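Local coordinates for uncharacterized protein (Porphyromonas gingivalis, PDB 2QSV), which is of unknown function, possibly linked to cysteine-type peptidase activity, and folds in this C-terminal part into two immunoglobulin-like beta-sandwich domains, at residues 37-42 against 51-56; 65-70 against 101-106; 81-86 against 94-99; 118-123 against 200-205; 147-152 against 168-173. All blocks are in the same frame, centred on the assembly; numbering follows the deposited sequence. Where two conformers were deposited one is given.

Contact 1. Residues 37-42 against 51-56; sequences VAVVSL and RAFRLQ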
# COMPACT_ATOMS: atom_id res chain seq x y z
N VAL A 37 -24.93 -2.57 -10.16
CA VAL A 37 -23.67 -2.30 -9.46
C VAL A 37 -23.66 -0.92 -8.83
O VAL A 37 -23.93 0.08 -9.50
CB VAL A 37 -22.43 -2.48 -10.37
CG1 VAL A 37 -21.14 -2.32 -9.56
CG2 VAL A 37 -22.45 -3.84 -11.04
N ALA A 38 -23.36 -0.88 -7.54
CA ALA A 38 -23.15 0.38 -6.85
C ALA A 38 -21.75 0.37 -6.22
O ALA A 38 -21.35 -0.59 -5.57
CB ALA A 38 -24.23 0.62 -5.82
N VAL A 39 -21.01 1.44 -6.46
CA VAL A 39 -19.78 1.73 -5.74
C VAL A 39 -20.22 2.40 -4.44
O VAL A 39 -20.52 3.59 -4.40
CB VAL A 39 -18.85 2.68 -6.55
CG1 VAL A 39 -17.55 2.94 -5.79
CG2 VAL A 39 -18.55 2.08 -7.94
N VAL A 40 -20.28 1.61 -3.38
CA VAL A 40 -20.87 2.09 -2.12
C VAL A 40 -19.91 2.88 -1.21
O VAL A 40 -20.35 3.63 -0.34
CB VAL A 40 -21.60 0.94 -1.34
CG1 VAL A 40 -22.82 0.45 -2.14
CG2 VAL A 40 -20.68 -0.22 -1.08
N SER A 41 -18.61 2.72 -1.41
CA SER A 41 -17.62 3.49 -0.66
C SER A 41 -16.39 3.72 -1.54
O SER A 41 -15.95 2.81 -2.23
CB SER A 41 -17.23 2.75 0.62
OG SER A 41 -16.51 3.58 1.50
N LEU A 42 -15.87 4.96 -1.54
CA LEU A 42 -14.66 5.34 -2.27
C LEU A 42 -13.58 5.71 -1.26
O LEU A 42 -13.90 6.29 -0.25
CB LEU A 42 -14.89 6.62 -3.09
CG LEU A 42 -15.65 6.68 -4.41
CD1 LEU A 42 -15.87 8.15 -4.80
CD2 LEU A 42 -14.88 5.94 -5.51
N ARG A 51 -20.55 6.06 -10.40
CA ARG A 51 -20.81 5.44 -9.08
C ARG A 51 -22.00 4.50 -8.97
O ARG A 51 -22.08 3.70 -8.03
CB ARG A 51 -20.95 6.52 -8.00
CG ARG A 51 -19.62 7.07 -7.54
CD ARG A 51 -19.73 7.68 -6.18
NE ARG A 51 -19.76 6.63 -5.17
CZ ARG A 51 -19.49 6.83 -3.89
NH1 ARG A 51 -19.16 8.04 -3.46
NH2 ARG A 51 -19.55 5.81 -3.05
N ALA A 52 -22.95 4.60 -9.90
CA ALA A 52 -24.16 3.77 -9.85
C ALA A 52 -24.61 3.46 -11.27
O ALA A 52 -25.26 4.27 -11.92
CB ALA A 52 -25.28 4.46 -9.04
N PHE A 53 -24.23 2.28 -11.75
CA PHE A 53 -24.46 1.93 -13.13
C PHE A 53 -25.10 0.55 -13.32
O PHE A 53 -25.06 -0.28 -12.40
CB PHE A 53 -23.15 1.99 -13.91
CG PHE A 53 -22.03 1.23 -13.28
CD1 PHE A 53 -21.21 1.84 -12.32
CD2 PHE A 53 -21.75 -0.08 -13.67
CE1 PHE A 53 -20.16 1.15 -11.74
CE2 PHE A 53 -20.69 -0.78 -13.10
CZ PHE A 53 -19.89 -0.16 -12.14
N ARG A 54 -25.67 0.32 -14.51
CA ARG A 54 -26.08 -1.03 -14.96
C ARG A 54 -25.10 -1.71 -15.92
O ARG A 54 -24.50 -1.07 -16.78
CB ARG A 54 -27.43 -0.99 -15.65
CG ARG A 54 -28.52 -1.75 -14.93
CD ARG A 54 -29.60 -0.79 -14.46
NE ARG A 54 -30.91 -1.46 -14.44
CZ ARG A 54 -31.97 -1.05 -13.73
NH1 ARG A 54 -31.90 0.03 -12.94
NH2 ARG A 54 -33.11 -1.74 -13.80
N LEU A 55 -24.99 -3.04 -15.79
CA LEU A 55 -24.06 -3.86 -16.57
C LEU A 55 -24.75 -5.04 -17.22
O LEU A 55 -25.42 -5.84 -16.55
CB LEU A 55 -22.97 -4.46 -15.70
CG LEU A 55 -21.62 -3.83 -15.38
CD1 LEU A 55 -20.79 -4.90 -14.64
CD2 LEU A 55 -20.89 -3.36 -16.64
N GLN A 56 -24.51 -5.22 -18.52
CA GLN A 56 -25.20 -6.25 -19.30
C GLN A 56 -24.60 -7.67 -19.24
O GLN A 56 -25.30 -8.63 -18.84
CB GLN A 56 -25.33 -5.79 -20.76
CG GLN A 56 -25.43 -4.24 -20.94
CD GLN A 56 -26.85 -3.70 -20.73
OE1 GLN A 56 -27.77 -4.02 -21.49
NE2 GLN A 56 -27.02 -2.87 -19.69

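Contact 2. Residues 65-70 against 101-106; sequences LSLAVP and VSLPLV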
# COMPACT_ATOMS: atom_id res chain seq x y z
N LEU A 65 -10.56 6.06 -11.44
CA LEU A 65 -10.45 6.74 -10.17
C LEU A 65 -9.39 7.84 -10.31
O LEU A 65 -8.21 7.55 -10.53
CB LEU A 65 -10.06 5.75 -9.07
CG LEU A 65 -11.02 4.66 -8.59
CD1 LEU A 65 -11.52 3.71 -9.70
CD2 LEU A 65 -10.29 3.86 -7.52
N SER A 66 -9.84 9.08 -10.19
CA SER A 66 -8.96 10.24 -10.18
C SER A 66 -8.44 10.53 -8.79
O SER A 66 -9.21 10.51 -7.82
CB SER A 66 -9.70 11.49 -10.66
OG SER A 66 -10.01 11.37 -12.03
N LEU A 67 -7.16 10.89 -8.71
CA LEU A 67 -6.55 11.26 -7.47
C LEU A 67 -7.05 12.62 -7.03
O LEU A 67 -7.01 13.58 -7.79
CB LEU A 67 -5.02 11.27 -7.61
CG LEU A 67 -4.21 11.47 -6.32
CD1 LEU A 67 -4.46 10.37 -5.25
CD2 LEU A 67 -2.70 11.55 -6.69
N ALA A 68 -7.48 12.70 -5.79
CA ALA A 68 -7.92 13.95 -5.19
C ALA A 68 -7.49 13.94 -3.73
O ALA A 68 -8.25 13.53 -2.87
CB ALA A 68 -9.48 14.09 -5.32
N VAL A 69 -6.25 14.35 -3.45
CA VAL A 69 -5.75 14.24 -2.08
C VAL A 69 -6.43 15.30 -1.22
O VAL A 69 -6.40 16.46 -1.56
CB VAL A 69 -4.18 14.38 -1.97
CG1 VAL A 69 -3.73 14.38 -0.48
CG2 VAL A 69 -3.46 13.29 -2.75
N PRO A 70 -7.03 14.88 -0.09
CA PRO A 70 -7.57 15.87 0.83
C PRO A 70 -6.49 16.84 1.31
O PRO A 70 -5.36 16.42 1.64
CB PRO A 70 -8.09 15.02 2.00
CG PRO A 70 -8.28 13.68 1.46
CD PRO A 70 -7.25 13.51 0.38
N VAL A 101 -7.21 0.21 -2.70
CA VAL A 101 -6.57 1.27 -3.43
C VAL A 101 -5.43 1.85 -2.54
O VAL A 101 -5.67 2.26 -1.40
CB VAL A 101 -7.60 2.34 -3.83
CG1 VAL A 101 -7.00 3.39 -4.74
CG2 VAL A 101 -8.88 1.70 -4.47
N SER A 102 -4.21 1.88 -3.08
CA SER A 102 -3.02 2.37 -2.36
C SER A 102 -2.44 3.63 -2.97
O SER A 102 -2.41 3.81 -4.20
CB SER A 102 -1.93 1.31 -2.29
OG SER A 102 -2.34 0.27 -1.42
N LEU A 103 -2.01 4.52 -2.09
CA LEU A 103 -1.38 5.77 -2.46
C LEU A 103 -0.10 5.96 -1.63
O LEU A 103 -0.18 6.06 -0.39
CB LEU A 103 -2.34 6.96 -2.21
CG LEU A 103 -1.80 8.39 -2.38
CD1 LEU A 103 -1.31 8.62 -3.83
CD2 LEU A 103 -2.87 9.40 -1.98
N PRO A 104 1.07 6.00 -2.30
CA PRO A 104 2.32 6.47 -1.67
C PRO A 104 2.39 7.99 -1.70
O PRO A 104 2.86 8.57 -2.67
CB PRO A 104 3.45 5.84 -2.54
CG PRO A 104 2.69 5.00 -3.69
CD PRO A 104 1.28 5.59 -3.71
N LEU A 105 1.89 8.63 -0.64
CA LEU A 105 1.79 10.08 -0.59
C LEU A 105 3.07 10.61 0.08
O LEU A 105 3.40 10.21 1.22
CB LEU A 105 0.52 10.52 0.17
CG LEU A 105 0.32 12.04 0.26
CD1 LEU A 105 0.15 12.72 -1.12
CD2 LEU A 105 -0.85 12.45 1.20
N VAL A 106 3.81 11.45 -0.64
CA VAL A 106 5.09 11.98 -0.12
C VAL A 106 5.01 13.49 0.16
O VAL A 106 4.02 14.14 -0.19
CB VAL A 106 6.33 11.60 -1.06
CG1 VAL A 106 6.46 10.06 -1.22
CG2 VAL A 106 6.25 12.29 -2.42

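Contact 3. Residues 81-86 against 94-99; sequences PLVLEV and KAVDSV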
# COMPACT_ATOMS: atom_id res chain seq x y z
N PRO A 81 -10.27 0.90 0.84
CA PRO A 81 -11.02 0.07 -0.11
C PRO A 81 -11.97 0.84 -1.04
O PRO A 81 -12.58 1.85 -0.68
CB PRO A 81 -11.82 -0.88 0.81
CG PRO A 81 -12.10 -0.02 2.05
CD PRO A 81 -10.84 0.85 2.22
N LEU A 82 -12.06 0.36 -2.26
CA LEU A 82 -13.18 0.71 -3.13
C LEU A 82 -14.24 -0.40 -2.93
O LEU A 82 -14.00 -1.58 -3.19
CB LEU A 82 -12.67 0.80 -4.58
CG LEU A 82 -13.72 1.06 -5.66
CD1 LEU A 82 -14.05 2.54 -5.67
CD2 LEU A 82 -13.19 0.62 -7.02
N VAL A 83 -15.41 -0.04 -2.42
CA VAL A 83 -16.38 -1.09 -2.06
C VAL A 83 -17.46 -1.27 -3.15
O VAL A 83 -18.20 -0.34 -3.47
CB VAL A 83 -16.98 -0.90 -0.64
CG1 VAL A 83 -17.81 -2.14 -0.23
CG2 VAL A 83 -15.86 -0.65 0.37
N LEU A 84 -17.53 -2.48 -3.69
CA LEU A 84 -18.49 -2.80 -4.75
C LEU A 84 -19.64 -3.69 -4.29
O LEU A 84 -19.44 -4.81 -3.85
CB LEU A 84 -17.78 -3.46 -5.94
CG LEU A 84 -16.67 -2.60 -6.53
CD1 LEU A 84 -15.93 -3.43 -7.56
CD2 LEU A 84 -17.20 -1.29 -7.13
N GLU A 85 -20.85 -3.15 -4.40
CA GLU A 85 -22.06 -3.89 -4.05
C GLU A 85 -22.82 -4.32 -5.31
O GLU A 85 -23.28 -3.49 -6.09
CB GLU A 85 -22.97 -3.06 -3.16
CG GLU A 85 -24.29 -3.75 -2.85
CD GLU A 85 -25.28 -2.80 -2.23
OE1 GLU A 85 -25.32 -2.74 -0.97
OE2 GLU A 85 -26.00 -2.10 -3.00
N VAL A 86 -22.93 -5.62 -5.49
CA VAL A 86 -23.56 -6.20 -6.67
C VAL A 86 -24.91 -6.85 -6.34
O VAL A 86 -25.01 -7.67 -5.40
CB VAL A 86 -22.59 -7.20 -7.29
CG1 VAL A 86 -23.32 -8.31 -7.99
CG2 VAL A 86 -21.66 -6.46 -8.23
N LYS A 94 -27.33 -10.23 -3.35
CA LYS A 94 -26.11 -9.53 -2.99
C LYS A 94 -24.81 -10.32 -2.94
O LYS A 94 -24.73 -11.42 -2.39
CB LYS A 94 -26.29 -8.87 -1.62
CG LYS A 94 -27.34 -7.82 -1.54
CD LYS A 94 -26.77 -6.46 -1.84
CE LYS A 94 -26.57 -5.71 -0.60
NZ LYS A 94 -27.86 -5.11 -0.21
N ALA A 95 -23.78 -9.72 -3.51
CA ALA A 95 -22.41 -9.98 -3.12
C ALA A 95 -21.75 -8.60 -2.93
O ALA A 95 -22.02 -7.64 -3.66
CB ALA A 95 -21.70 -10.79 -4.16
N VAL A 96 -20.91 -8.49 -1.91
CA VAL A 96 -20.15 -7.27 -1.66
C VAL A 96 -18.67 -7.62 -1.73
O VAL A 96 -18.22 -8.61 -1.12
CB VAL A 96 -20.48 -6.62 -0.28
CG1 VAL A 96 -19.49 -5.50 0.06
CG2 VAL A 96 -21.90 -6.10 -0.26
N ASP A 97 -17.93 -6.84 -2.49
CA ASP A 97 -16.48 -7.01 -2.54
C ASP A 97 -15.73 -5.70 -2.63
O ASP A 97 -16.28 -4.68 -3.03
CB ASP A 97 -16.09 -7.97 -3.66
CG ASP A 97 -15.59 -9.31 -3.11
OD1 ASP A 97 -14.48 -9.30 -2.49
OD2 ASP A 97 -16.30 -10.35 -3.28
N SER A 98 -14.48 -5.72 -2.20
CA SER A 98 -13.67 -4.54 -2.24
C SER A 98 -12.33 -4.72 -2.97
O SER A 98 -11.76 -5.81 -3.02
CB SER A 98 -13.46 -3.97 -0.84
OG SER A 98 -12.70 -4.87 -0.10
N VAL A 99 -11.88 -3.65 -3.60
CA VAL A 99 -10.57 -3.56 -4.20
C VAL A 99 -9.79 -2.58 -3.33
O VAL A 99 -10.29 -1.48 -3.06
CB VAL A 99 -10.69 -3.05 -5.67
CG1 VAL A 99 -9.32 -2.68 -6.27
CG2 VAL A 99 -11.35 -4.15 -6.54

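Contact 4. Residues 118-123 against 200-205; sequences GVMELS and ISIICN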
# COMPACT_ATOMS: atom_id res chain seq x y z
N GLY A 118 15.45 15.14 6.06
CA GLY A 118 16.48 14.20 6.45
C GLY A 118 17.11 13.48 5.24
O GLY A 118 16.70 13.70 4.09
N VAL A 119 18.15 12.70 5.49
CA VAL A 119 18.77 11.84 4.47
C VAL A 119 18.91 10.49 5.17
O VAL A 119 19.63 10.37 6.18
CB VAL A 119 20.15 12.34 3.92
CG1 VAL A 119 20.69 11.32 2.80
CG2 VAL A 119 20.08 13.74 3.29
N MSE A 120 18.22 9.49 4.65
CA MSE A 120 18.17 8.16 5.28
C MSE A 120 19.30 7.26 4.77
O MSE A 120 19.46 7.07 3.54
CB MSE A 120 16.78 7.50 5.07
CG MSE A 120 16.59 6.15 5.87
SE MSE A 120 14.75 5.78 6.21
CE MSE A 120 14.42 5.19 4.31
N GLU A 121 20.05 6.69 5.71
CA GLU A 121 21.00 5.66 5.38
C GLU A 121 20.63 4.37 6.14
O GLU A 121 20.41 4.39 7.35
CB GLU A 121 22.40 6.16 5.73
CG GLU A 121 23.48 5.15 5.58
CD GLU A 121 24.81 5.66 6.09
OE1 GLU A 121 25.25 6.73 5.59
OE2 GLU A 121 25.41 4.99 6.96
N LEU A 122 20.53 3.26 5.40
CA LEU A 122 20.25 1.93 5.99
C LEU A 122 20.61 0.80 5.00
O LEU A 122 20.80 1.02 3.80
CB LEU A 122 18.76 1.72 6.41
CG LEU A 122 17.52 2.17 5.58
CD1 LEU A 122 17.74 2.46 4.08
CD2 LEU A 122 16.28 1.41 5.81
N SER A 123 20.60 -0.40 5.55
CA SER A 123 20.70 -1.60 4.76
C SER A 123 19.37 -1.87 4.07
O SER A 123 18.29 -1.83 4.68
CB SER A 123 21.10 -2.73 5.70
OG SER A 123 20.86 -3.96 5.02
N ILE A 200 9.93 -4.32 2.85
CA ILE A 200 9.48 -3.32 3.79
C ILE A 200 9.47 -1.97 3.07
O ILE A 200 10.48 -1.57 2.56
CB ILE A 200 10.40 -3.22 5.06
CG1 ILE A 200 10.42 -4.56 5.81
CG2 ILE A 200 9.84 -2.11 5.96
CD1 ILE A 200 11.69 -4.79 6.76
N SER A 201 8.35 -1.28 3.05
CA SER A 201 8.26 0.01 2.37
C SER A 201 8.23 1.15 3.38
O SER A 201 7.43 1.12 4.35
CB SER A 201 7.01 0.08 1.49
OG SER A 201 7.07 -0.91 0.47
N ILE A 202 9.11 2.12 3.17
CA ILE A 202 9.23 3.27 4.09
C ILE A 202 9.01 4.54 3.34
O ILE A 202 9.68 4.80 2.40
CB ILE A 202 10.66 3.33 4.81
CG1 ILE A 202 10.93 2.02 5.60
CG2 ILE A 202 10.78 4.65 5.68
CD1 ILE A 202 12.39 1.85 6.10
N ILE A 203 8.04 5.33 3.77
CA ILE A 203 7.88 6.66 3.23
C ILE A 203 8.46 7.67 4.24
O ILE A 203 8.11 7.61 5.40
CB ILE A 203 6.43 6.96 2.89
CG1 ILE A 203 6.03 6.08 1.66
CG2 ILE A 203 6.25 8.48 2.54
CD1 ILE A 203 4.68 6.26 1.16
N CYS A 204 9.35 8.54 3.79
CA CYS A 204 10.11 9.41 4.69
C CYS A 204 10.35 10.70 3.97
O CYS A 204 10.07 10.84 2.76
CB CYS A 204 11.44 8.74 5.11
SG CYS A 204 12.55 8.46 3.72
N ASN A 205 10.95 11.64 4.68
CA ASN A 205 11.17 12.97 4.15
C ASN A 205 12.57 13.12 3.63
O ASN A 205 13.17 14.19 3.80
CB ASN A 205 10.82 14.05 5.21
CG ASN A 205 11.80 14.08 6.38
OD1 ASN A 205 12.52 13.09 6.62
ND2 ASN A 205 11.88 15.23 7.08

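Contact 5. Residues 147-152 against 168-173; sequences AGPLRL and RTEIKP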
# COMPACT_ATOMS: atom_id res chain seq x y z
N ALA A 147 20.57 17.23 7.27
CA ALA A 147 20.74 18.48 8.04
C ALA A 147 19.51 18.78 8.89
O ALA A 147 19.59 19.55 9.81
CB ALA A 147 21.07 19.66 7.09
N GLY A 148 18.38 18.16 8.56
CA GLY A 148 17.13 18.28 9.26
C GLY A 148 16.72 16.94 9.87
O GLY A 148 17.39 15.91 9.66
N PRO A 149 15.60 16.94 10.62
CA PRO A 149 15.09 15.72 11.23
C PRO A 149 14.53 14.80 10.12
O PRO A 149 13.83 15.25 9.20
CB PRO A 149 13.94 16.20 12.15
CG PRO A 149 13.57 17.55 11.66
CD PRO A 149 14.72 18.12 10.87
N LEU A 150 14.89 13.53 10.20
CA LEU A 150 14.37 12.50 9.32
C LEU A 150 13.09 11.99 9.93
O LEU A 150 13.09 11.55 11.10
CB LEU A 150 15.38 11.36 9.20
CG LEU A 150 14.97 10.10 8.39
CD1 LEU A 150 14.79 10.43 6.89
CD2 LEU A 150 16.05 8.99 8.60
N ARG A 151 11.99 12.08 9.17
CA ARG A 151 10.69 11.62 9.61
C ARG A 151 10.25 10.38 8.84
O ARG A 151 10.34 10.36 7.61
CB ARG A 151 9.67 12.74 9.36
CG ARG A 151 9.97 14.01 10.19
CD ARG A 151 8.97 15.12 9.83
NE ARG A 151 9.50 16.41 10.27
CZ ARG A 151 9.58 16.78 11.55
NH1 ARG A 151 9.17 15.96 12.51
NH2 ARG A 151 10.09 17.97 11.88
N LEU A 152 9.78 9.37 9.57
CA LEU A 152 9.33 8.12 8.97
C LEU A 152 7.82 8.20 8.97
O LEU A 152 7.19 7.96 10.01
CB LEU A 152 9.82 6.89 9.74
CG LEU A 152 11.30 6.75 10.07
CD1 LEU A 152 11.62 5.41 10.76
CD2 LEU A 152 12.23 6.99 8.87
N ARG A 168 11.62 4.72 16.78
CA ARG A 168 11.23 6.12 16.72
C ARG A 168 10.84 6.46 15.31
O ARG A 168 11.32 5.82 14.36
CB ARG A 168 12.46 7.02 17.01
CG ARG A 168 12.86 7.07 18.45
CD ARG A 168 14.04 8.11 18.64
NE ARG A 168 13.57 9.44 18.31
CZ ARG A 168 12.80 10.18 19.11
NH1 ARG A 168 12.42 9.71 20.29
NH2 ARG A 168 12.42 11.40 18.73
N THR A 169 10.03 7.50 15.15
CA THR A 169 9.65 7.96 13.81
C THR A 169 10.21 9.32 13.48
O THR A 169 9.93 9.86 12.39
CB THR A 169 8.12 8.01 13.57
OG1 THR A 169 7.52 8.85 14.55
CG2 THR A 169 7.47 6.63 13.61
N GLU A 170 10.99 9.89 14.40
CA GLU A 170 11.70 11.12 14.11
C GLU A 170 13.13 10.98 14.61
O GLU A 170 13.36 10.60 15.78
CB GLU A 170 11.01 12.36 14.68
CG GLU A 170 11.74 13.66 14.29
CD GLU A 170 11.30 14.87 15.13
OE1 GLU A 170 10.22 14.79 15.78
OE2 GLU A 170 12.02 15.91 15.14
N ILE A 171 14.07 11.23 13.70
CA ILE A 171 15.48 10.98 13.95
C ILE A 171 16.26 12.24 13.71
O ILE A 171 16.26 12.81 12.59
CB ILE A 171 16.05 9.79 13.13
CG1 ILE A 171 15.27 8.50 13.49
CG2 ILE A 171 17.50 9.45 13.54
CD1 ILE A 171 14.12 8.16 12.52
N LYS A 172 16.98 12.68 14.75
CA LYS A 172 17.77 13.93 14.62
C LYS A 172 19.01 13.70 13.74
O LYS A 172 19.48 12.58 13.64
CB LYS A 172 18.16 14.55 15.99
CG LYS A 172 19.05 13.67 16.80
CD LYS A 172 19.38 14.30 18.20
CE LYS A 172 18.19 14.29 19.18
NZ LYS A 172 18.54 15.08 20.43
N PRO A 173 19.56 14.78 13.15
CA PRO A 173 20.82 14.66 12.35
C PRO A 173 21.95 13.96 13.08
O PRO A 173 22.22 14.27 14.26
CB PRO A 173 21.19 16.10 12.03
CG PRO A 173 19.91 16.89 12.18
CD PRO A 173 19.02 16.15 13.16

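Contact 1. Residues 37-42 against 51-56
Val37 and Phe53 lie side by side on the inward face of an antiparallel strand pair, both pointing the same way. The valine covers one face of the ring: its CB is 4.1 Å from the Phe53 centroid and 28° off the ring normal, a CH-pi contact, while CG1 comes within 3.6 Å of Phe53 CZ toward the rim. Further along, Val37 CG2 meets Leu55 CD1 at 4.1 Å. Ala38 and Ala52 form the next, non-hydrogen-bonded pair and turn to the other face. Val37 and Phe53 exchange both backbone bonds, and Val39 N adds a third to Arg51 O at 3.0 Å.

Beyond the last of these bonds Arg51 takes over with its side chain. A bend at chi3 (77°) swings the guanidinium side-on to Val39 O, which accepts from NE at 3.2 Å and from NH2 at 2.8 Å. Both donors come from the same face of the carbonyl plane. Leu42 approaches from the opposite direction and lays its CG 3.8 Å above the guanidinium plane, over the centre.

Strand 52-55 forms one edge of its sheet; strand 35-41 continues it to strand 76-87, while Phe53 reaches across to Leu63 of strand 61-67.

Contact 2. Residues 65-70 against 101-106
The interior of the first beta-sandwich is where Leu65, Leu67 and Val69 meet Val101, Leu103 and Leu105, every second residue of each segment pointing its side chain or its tip into the gap. Leu65 and Val101 reach toward each other tip to tip, CD2 of the leucine 4.0 Å from CG2 of the valine. Leu67 crosses Leu103 at about a right angle, so that a single methyl, Leu67 CD1, touches both branches of Leu103, at 3.8 Å from CD2 and 3.9 Å from CD1. With CG anti to the backbone N (chi1 173°), Leu103 sets both its methyls against that one atom.

The two backbones belong to different sheets. Strand 61-67 runs in the four-stranded sheet and strand 94-105 in the five-stranded one, and facing CA atoms stay 9.5 Å (Leu65 to Val101) to 8.7 Å (Val69 to Leu105) apart, a spacing that side chains alone bridge. The segments run in roughly the same direction, 31° apart end to end.

After the strand ends, Val69 keeps to the same pattern. Val69 CG1 meets Leu105 CD2 at 3.9 Å, while CG2 touches both leucines, 4.0 Å from Leu103 CD2 and from Leu105 CD1. Leu10 of strand 9-11 packs against Leu65, and Phe12 against Leu67.

Contact 3. Residues 81-86 against 94-99
The Glu85 carboxylate has the bent chain of Lys94 lying over one of its faces, not at its oxygen rim. Lys94 CE approaches Glu85 OE1 to 3.2 Å, and NZ stands above the same oxygen at 3.6 Å, well off the plane of the group, so this salt bridge is a loose one. Turns at chi2, chi3 and chi4 fold the lysine back over its partner, whose extended chain, with CG anti to the backbone N (chi1 176°), brings the acid across toward Lys94.

The two residues sit at the turn end of a beta-hairpin, strands 76-87 and 94-105, in the five-stranded sheet of the first immunoglobulin-like domain. Six backbone hydrogen bonds tie its arms in pairs: Leu82 with Val99, Leu84 with Asp97 and Val86 with Ala95. The shortest runs from Leu84 N to Asp97 O at 2.6 Å. Between these pairs, Val83 faces Ser98 and Glu85 faces Val96.

Leu82, Leu84, Val86 and Val99 turn into the sandwich, where Leu82 and Val99 pack on Leu25 of strand 22-29 and Leu84 on Leu3 and Val5 of strand 3-5. Asp97 shares this face of the sheet but is exposed. Val83, Glu85, Val96 and Ser98 make up much of the outer side. There Val83 passes Val96 obliquely, the CG1 methyls 3.8 Å apart. At the far end of the pairing from Lys94, Pro81 CB rests 3.9 Å from Ser98 CB.

Contact 4. Residues 118-123 against 200-205
Met120, a selenomethionine in this crystal, sends its side chain from strand 120-121 toward Ile202 and Cys204. CB leaves the backbone in their direction. CG lies anti to the backbone N (chi1 -173°), which carries the chain on into the interior. The selenium comes next, 4.2 Å from Ile202 CG2, and the chain bends there at chi3 (76°). That bend sets the terminal CE against two neighbours on the facing strand: Cys204 SG at 3.8 Å and Ile202 CG2 at 3.9 Å. Ile142 of strand 136-144 packs against both Met120 and Ile202.

Ile202 also serves a second partner. Its other branch ends in CD1, which meets Leu122 CD2 tip to tip at 3.9 Å, so one isoleucine spans two residues of the opposite segment.

At the other end the backbones close in on one another. Gly118 N makes a weak hydrogen bond to Asn205 O, 3.3 Å long. The Asn205 side chain lies close by, but its amide is engaged elsewhere: OD1 accepts from Arg151 N and ND2 donates to Pro149 O, bonds that hold the start of strand 150-157.

Strand 120-121 borders the four-stranded sheet and strand 195-204 lies within the five-stranded one, so Met120 and Leu122 on one side and Ile202 and Cys204 on the other bridge the two layers in the manner of an immunoglobulin-like beta-sandwich.

Contact 5. Residues 147-152 against 168-173
Leu150 and Ile171 exchange two backbone hydrogen bonds, each 2.8 Å, from Leu150 N to Ile171 O and from Ile171 N to Leu150 O. Leu152 N adds a third, to Thr169 O. Between these, Arg151 and Glu170 form a non-hydrogen-bonded pair, where CA-H groups approach the opposing carbonyls; Glu170 CA is 3.3 Å from Leu150 O. Arg168 turns back on its own segment and gives its NE to Glu170 O at 2.8 Å.

The charged pair lies on the outward side. Arg151 and Glu170 lie alongside each other, pointing the same way, with guanidinium and carboxylate planes 50° apart. Their salt bridge is long, NH1 to OE1 at 3.6 Å. Pro149 packs beside both: its CB is 3.6 Å from Glu170 OE2 and lies over the rim of one guanidinium face.

These segments make one border of the five-stranded sheet in the second, immunoglobulin-like domain, with the short strand 170-171 outermost beside strand 150-157. Asn144 ND2, from the other sheet, bonds to both Gly148 O and Ile171 O.

Apolar contacts line the inward side. Leu152 crosses Ile171, CG to CD1 at 4.0 Å, and Leu150 and Leu152 both pack on Met120 and Ile142. Where the strands give way to loop, Pro173 CG sits 3.6 Å from Ala147 O.

How the contacts relate
Contacts 2 and 4 are buried and join sheet to sheet, one in each domain, mostly through apolar side chains. Contacts 1, 3 and 5 are partly buried, hydrogen-bonded pairings within a five-stranded sheet; contacts 3 and 5 carry an acid-base pair on their outer side, whereas in contact 1 the arginine binds a backbone carbonyl. Contacts 1 and 5 each attach a short outermost strand. Contacts 1 and 3 meet where strands 35-41 and 76-87 run side by side, and contacts 2 and 3 share strand 94-105. In the second domain, contact 5 is nested in the loop that contact 4 closes. The domains touch between contacts 2 and 4, where Pro104, Leu105 and Val106 pack on Ile203.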